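Local atomic coordinates of Phi class glutathione transferase GSTF1 (Populus tremula x Populus tremuloides, PDB entry 4RI6), a protein that probably conjugates glutathione to electrophilic organic halides, releasing the halide, as a dimeric plant enzyme of detoxification. Residues T109-L121 against L132-L144. Sequence-based numbering, arbitrary orientation.
Sequences TFGPPSGDLVHDL and LIKKNVDKLAKVL
Leu117 and Leu140 interlock as knobs into holes in the helical hairpin that pairs helix 93-122 with helix 130-150 of the glutathione transferase C-terminal domain. The axes of the two segments cross at -145°, 8.6 Å apart at their closest, so the helices run roughly antiparallel. Leu117 sits among Ile133, Asn136, Val137 and Leu140, its CG 3.7 Å from Asn136 CB; its branches part, CD2 against Ile133 and Val137 CG2, CD1 toward Leu140 CD2. Leu140 returns the fit among Phe110, Pro113, Ser114 and Leu117. With Phe110 CG swung anti to its own nitrogen (chi1 170°), the ring reaches across obliquely and its CD1 lies 3.5 Å from Leu140 CD1. The compact ring of Pro113 lies where the backbones come closest, its CA 5.0 Å from Asn136 CA. Pro112 and Pro113 have no N-H for the preceding turn, which kinks the helix. Phe110 O accepts from Ser114 N and, from above the carbonyl plane, Ser114 OG (2.8 Å). Along one flank water joins the helices. The Asn136 amide suits this place because it both gives and takes: ND2 donates to two waters, one bound by Asp116 OD2 and the other by Asp120 OD2, while OD1 accepts from a third, 2.7 Å away, which also donates to Asp116. Leu176 of helix 164-179 packs on Ser114, Leu117 and Leu140. Such an antiparallel pair belongs to the all-helical domain of the GST fold, here with Thr109 near bound glutathione and against Glu68 of the second subunit.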
# COMPACT_ATOMS: atom_id res chain seq x y z
N THR A 109 1.99 -7.23 1.67
CA THR A 109 2.34 -8.60 2.08
C THR A 109 1.80 -9.68 1.12
O THR A 109 2.56 -10.49 0.60
CB THR A 109 1.84 -8.82 3.53
OG1 THR A 109 2.46 -7.82 4.35
CG2 THR A 109 2.18 -10.22 4.03
N PHE A 110 0.50 -9.68 0.88
CA PHE A 110 -0.15 -10.62 -0.03
C PHE A 110 0.06 -10.23 -1.49
O PHE A 110 0.35 -11.06 -2.33
CB PHE A 110 -1.65 -10.68 0.29
CG PHE A 110 -2.49 -11.43 -0.71
CD1 PHE A 110 -2.72 -12.78 -0.55
CD2 PHE A 110 -3.09 -10.78 -1.79
CE1 PHE A 110 -3.51 -13.48 -1.45
CE2 PHE A 110 -3.89 -11.47 -2.68
CZ PHE A 110 -4.11 -12.84 -2.50
N GLY A 111 -0.08 -8.95 -1.77
CA GLY A 111 -0.06 -8.43 -3.13
C GLY A 111 1.22 -8.67 -3.91
O GLY A 111 1.17 -9.07 -5.07
N PRO A 112 2.38 -8.40 -3.30
CA PRO A 112 3.60 -8.61 -4.08
C PRO A 112 3.82 -10.05 -4.60
O PRO A 112 4.00 -10.21 -5.81
CB PRO A 112 4.70 -8.15 -3.11
CG PRO A 112 3.99 -7.11 -2.27
CD PRO A 112 2.62 -7.64 -2.06
N PRO A 113 3.79 -11.08 -3.73
CA PRO A 113 4.03 -12.41 -4.30
C PRO A 113 2.88 -12.91 -5.16
O PRO A 113 3.13 -13.56 -6.17
CB PRO A 113 4.21 -13.30 -3.06
CG PRO A 113 3.47 -12.57 -1.99
CD PRO A 113 3.75 -11.12 -2.26
N SER A 114 1.65 -12.62 -4.77
CA SER A 114 0.52 -13.08 -5.58
C SER A 114 0.52 -12.37 -6.93
O SER A 114 0.29 -13.00 -7.95
CB SER A 114 -0.81 -12.88 -4.84
OG SER A 114 -1.12 -11.51 -4.64
N GLY A 115 0.76 -11.07 -6.94
CA GLY A 115 0.83 -10.33 -8.18
C GLY A 115 1.97 -10.76 -9.09
O GLY A 115 1.82 -10.80 -10.31
N ASP A 116 3.12 -11.07 -8.51
CA ASP A 116 4.24 -11.53 -9.33
C ASP A 116 3.95 -12.90 -9.94
O ASP A 116 4.33 -13.17 -11.08
CB ASP A 116 5.53 -11.59 -8.52
CG ASP A 116 6.06 -10.23 -8.16
OD1 ASP A 116 5.58 -9.22 -8.72
OD2 ASP A 116 6.97 -10.18 -7.30
N LEU A 117 3.31 -13.78 -9.17
CA LEU A 117 2.88 -15.07 -9.71
C LEU A 117 1.88 -14.87 -10.86
O LEU A 117 2.04 -15.47 -11.92
CB LEU A 117 2.26 -15.93 -8.60
CG LEU A 117 3.23 -16.56 -7.61
CD1 LEU A 117 2.43 -17.13 -6.43
CD2 LEU A 117 4.05 -17.66 -8.30
N VAL A 118 0.87 -14.04 -10.65
CA VAL A 118 -0.11 -13.77 -11.70
C VAL A 118 0.58 -13.25 -12.95
O VAL A 118 0.28 -13.70 -14.07
CB VAL A 118 -1.20 -12.79 -11.23
CG1 VAL A 118 -2.05 -12.30 -12.40
CG2 VAL A 118 -2.06 -13.44 -10.18
N HIS A 119 1.51 -12.32 -12.78
CA HIS A 119 2.18 -11.76 -13.93
C HIS A 119 3.03 -12.80 -14.66
O HIS A 119 2.93 -12.96 -15.87
CB HIS A 119 3.07 -10.57 -13.55
CG HIS A 119 3.75 -9.99 -14.74
ND1 HIS A 119 5.03 -10.34 -15.10
CD2 HIS A 119 3.28 -9.19 -15.72
CE1 HIS A 119 5.35 -9.72 -16.22
NE2 HIS A 119 4.30 -9.02 -16.62
N ASP A 120 3.84 -13.55 -13.92
CA ASP A 120 4.76 -14.47 -14.58
C ASP A 120 4.04 -15.62 -15.25
O ASP A 120 4.47 -16.10 -16.30
CB ASP A 120 5.78 -15.00 -13.58
CG ASP A 120 6.77 -13.93 -13.14
OD1 ASP A 120 6.83 -12.86 -13.79
OD2 ASP A 120 7.48 -14.16 -12.15
N LEU A 121 2.92 -16.05 -14.67
CA LEU A 121 2.18 -17.19 -15.20
C LEU A 121 1.15 -16.86 -16.27
O LEU A 121 0.82 -17.73 -17.07
CB LEU A 121 1.46 -17.93 -14.07
CG LEU A 121 2.36 -18.56 -13.03
CD1 LEU A 121 1.55 -19.00 -11.84
CD2 LEU A 121 3.07 -19.75 -13.64
N LEU A 132 11.86 -18.94 -9.39
CA LEU A 132 11.22 -17.71 -8.91
C LEU A 132 9.73 -17.95 -8.61
O LEU A 132 9.18 -17.38 -7.66
CB LEU A 132 11.39 -16.58 -9.93
CG LEU A 132 10.74 -15.25 -9.54
CD1 LEU A 132 11.21 -14.78 -8.16
CD2 LEU A 132 11.06 -14.19 -10.57
N ILE A 133 9.09 -18.79 -9.42
CA ILE A 133 7.73 -19.21 -9.12
C ILE A 133 7.71 -19.85 -7.73
O ILE A 133 6.88 -19.50 -6.89
CB ILE A 133 7.19 -20.22 -10.16
CG1 ILE A 133 7.01 -19.56 -11.52
CG2 ILE A 133 5.86 -20.79 -9.68
CD1 ILE A 133 5.99 -18.45 -11.56
N LYS A 134 8.63 -20.78 -7.47
CA LYS A 134 8.66 -21.46 -6.17
C LYS A 134 8.87 -20.45 -5.03
O LYS A 134 8.24 -20.55 -3.99
CB LYS A 134 9.74 -22.55 -6.12
CG LYS A 134 9.90 -23.15 -4.70
CD LYS A 134 10.99 -24.20 -4.61
CE LYS A 134 11.57 -24.28 -3.21
NZ LYS A 134 10.54 -24.74 -2.26
N LYS A 135 9.77 -19.49 -5.24
CA LYS A 135 10.04 -18.48 -4.23
C LYS A 135 8.77 -17.71 -3.85
O LYS A 135 8.51 -17.47 -2.66
CB LYS A 135 11.12 -17.53 -4.73
CG LYS A 135 11.60 -16.50 -3.74
CD LYS A 135 12.89 -15.85 -4.25
CE LYS A 135 13.24 -14.56 -3.53
NZ LYS A 135 13.12 -14.67 -2.05
N ASN A 136 7.98 -17.33 -4.85
CA ASN A 136 6.77 -16.56 -4.58
C ASN A 136 5.61 -17.41 -4.07
O ASN A 136 4.84 -16.95 -3.23
CB ASN A 136 6.36 -15.79 -5.83
CG ASN A 136 7.26 -14.60 -6.07
OD1 ASN A 136 7.68 -13.95 -5.10
ND2 ASN A 136 7.58 -14.33 -7.33
N VAL A 137 5.48 -18.64 -4.57
CA VAL A 137 4.55 -19.61 -4.00
C VAL A 137 4.83 -19.77 -2.51
O VAL A 137 3.92 -19.74 -1.71
CB VAL A 137 4.65 -20.97 -4.71
CG1 VAL A 137 3.99 -22.09 -3.91
CG2 VAL A 137 4.06 -20.87 -6.12
N ASP A 138 6.09 -19.96 -2.15
CA ASP A 138 6.42 -20.21 -0.75
C ASP A 138 6.12 -18.98 0.11
O ASP A 138 5.65 -19.08 1.23
CB ASP A 138 7.89 -20.63 -0.59
CG ASP A 138 8.17 -22.05 -1.09
OD1 ASP A 138 7.23 -22.84 -1.33
OD2 ASP A 138 9.38 -22.39 -1.22
N LYS A 139 6.44 -17.79 -0.40
CA LYS A 139 6.07 -16.55 0.28
C LYS A 139 4.56 -16.44 0.49
O LYS A 139 4.09 -16.07 1.55
CB LYS A 139 6.55 -15.33 -0.50
CG LYS A 139 8.01 -15.04 -0.36
CD LYS A 139 8.34 -13.77 -1.10
CE LYS A 139 9.81 -13.39 -0.97
NZ LYS A 139 10.10 -12.19 -1.80
N LEU A 140 3.80 -16.76 -0.54
CA LEU A 140 2.37 -16.59 -0.45
C LEU A 140 1.79 -17.63 0.51
O LEU A 140 0.85 -17.35 1.25
CB LEU A 140 1.74 -16.69 -1.84
CG LEU A 140 0.22 -16.52 -1.91
CD1 LEU A 140 -0.25 -15.22 -1.25
CD2 LEU A 140 -0.24 -16.56 -3.37
N ALA A 141 2.35 -18.84 0.49
CA ALA A 141 1.92 -19.88 1.40
C ALA A 141 2.07 -19.44 2.85
O ALA A 141 1.18 -19.68 3.67
CB ALA A 141 2.69 -21.16 1.13
N LYS A 142 3.19 -18.78 3.16
CA LYS A 142 3.40 -18.26 4.50
C LYS A 142 2.36 -17.21 4.89
O LYS A 142 1.86 -17.21 6.01
CB LYS A 142 4.82 -17.68 4.64
CG LYS A 142 5.92 -18.76 4.63
CD LYS A 142 6.16 -19.37 6.00
CE LYS A 142 6.57 -20.84 5.90
NZ LYS A 142 6.54 -21.59 7.19
N VAL A 143 2.04 -16.31 3.97
CA VAL A 143 0.97 -15.35 4.21
C VAL A 143 -0.35 -16.06 4.48
O VAL A 143 -1.09 -15.72 5.41
CB VAL A 143 0.82 -14.40 3.01
CG1 VAL A 143 -0.33 -13.46 3.20
CG2 VAL A 143 2.09 -13.59 2.81
N LEU A 144 -0.68 -17.03 3.64
CA LEU A 144 -1.98 -17.71 3.77
C LEU A 144 -2.06 -18.60 5.00
O LEU A 144 -3.16 -18.84 5.51
CB LEU A 144 -2.28 -18.50 2.50
CG LEU A 144 -2.51 -17.60 1.26
CD1 LEU A 144 -2.70 -18.47 0.02
CD2 LEU A 144 -3.71 -16.65 1.44
O HOH W 1 8.96 -11.81 -8.08
O HOH W 2 7.15 -11.39 -4.65
O HOH W 3 6.62 -15.20 -9.86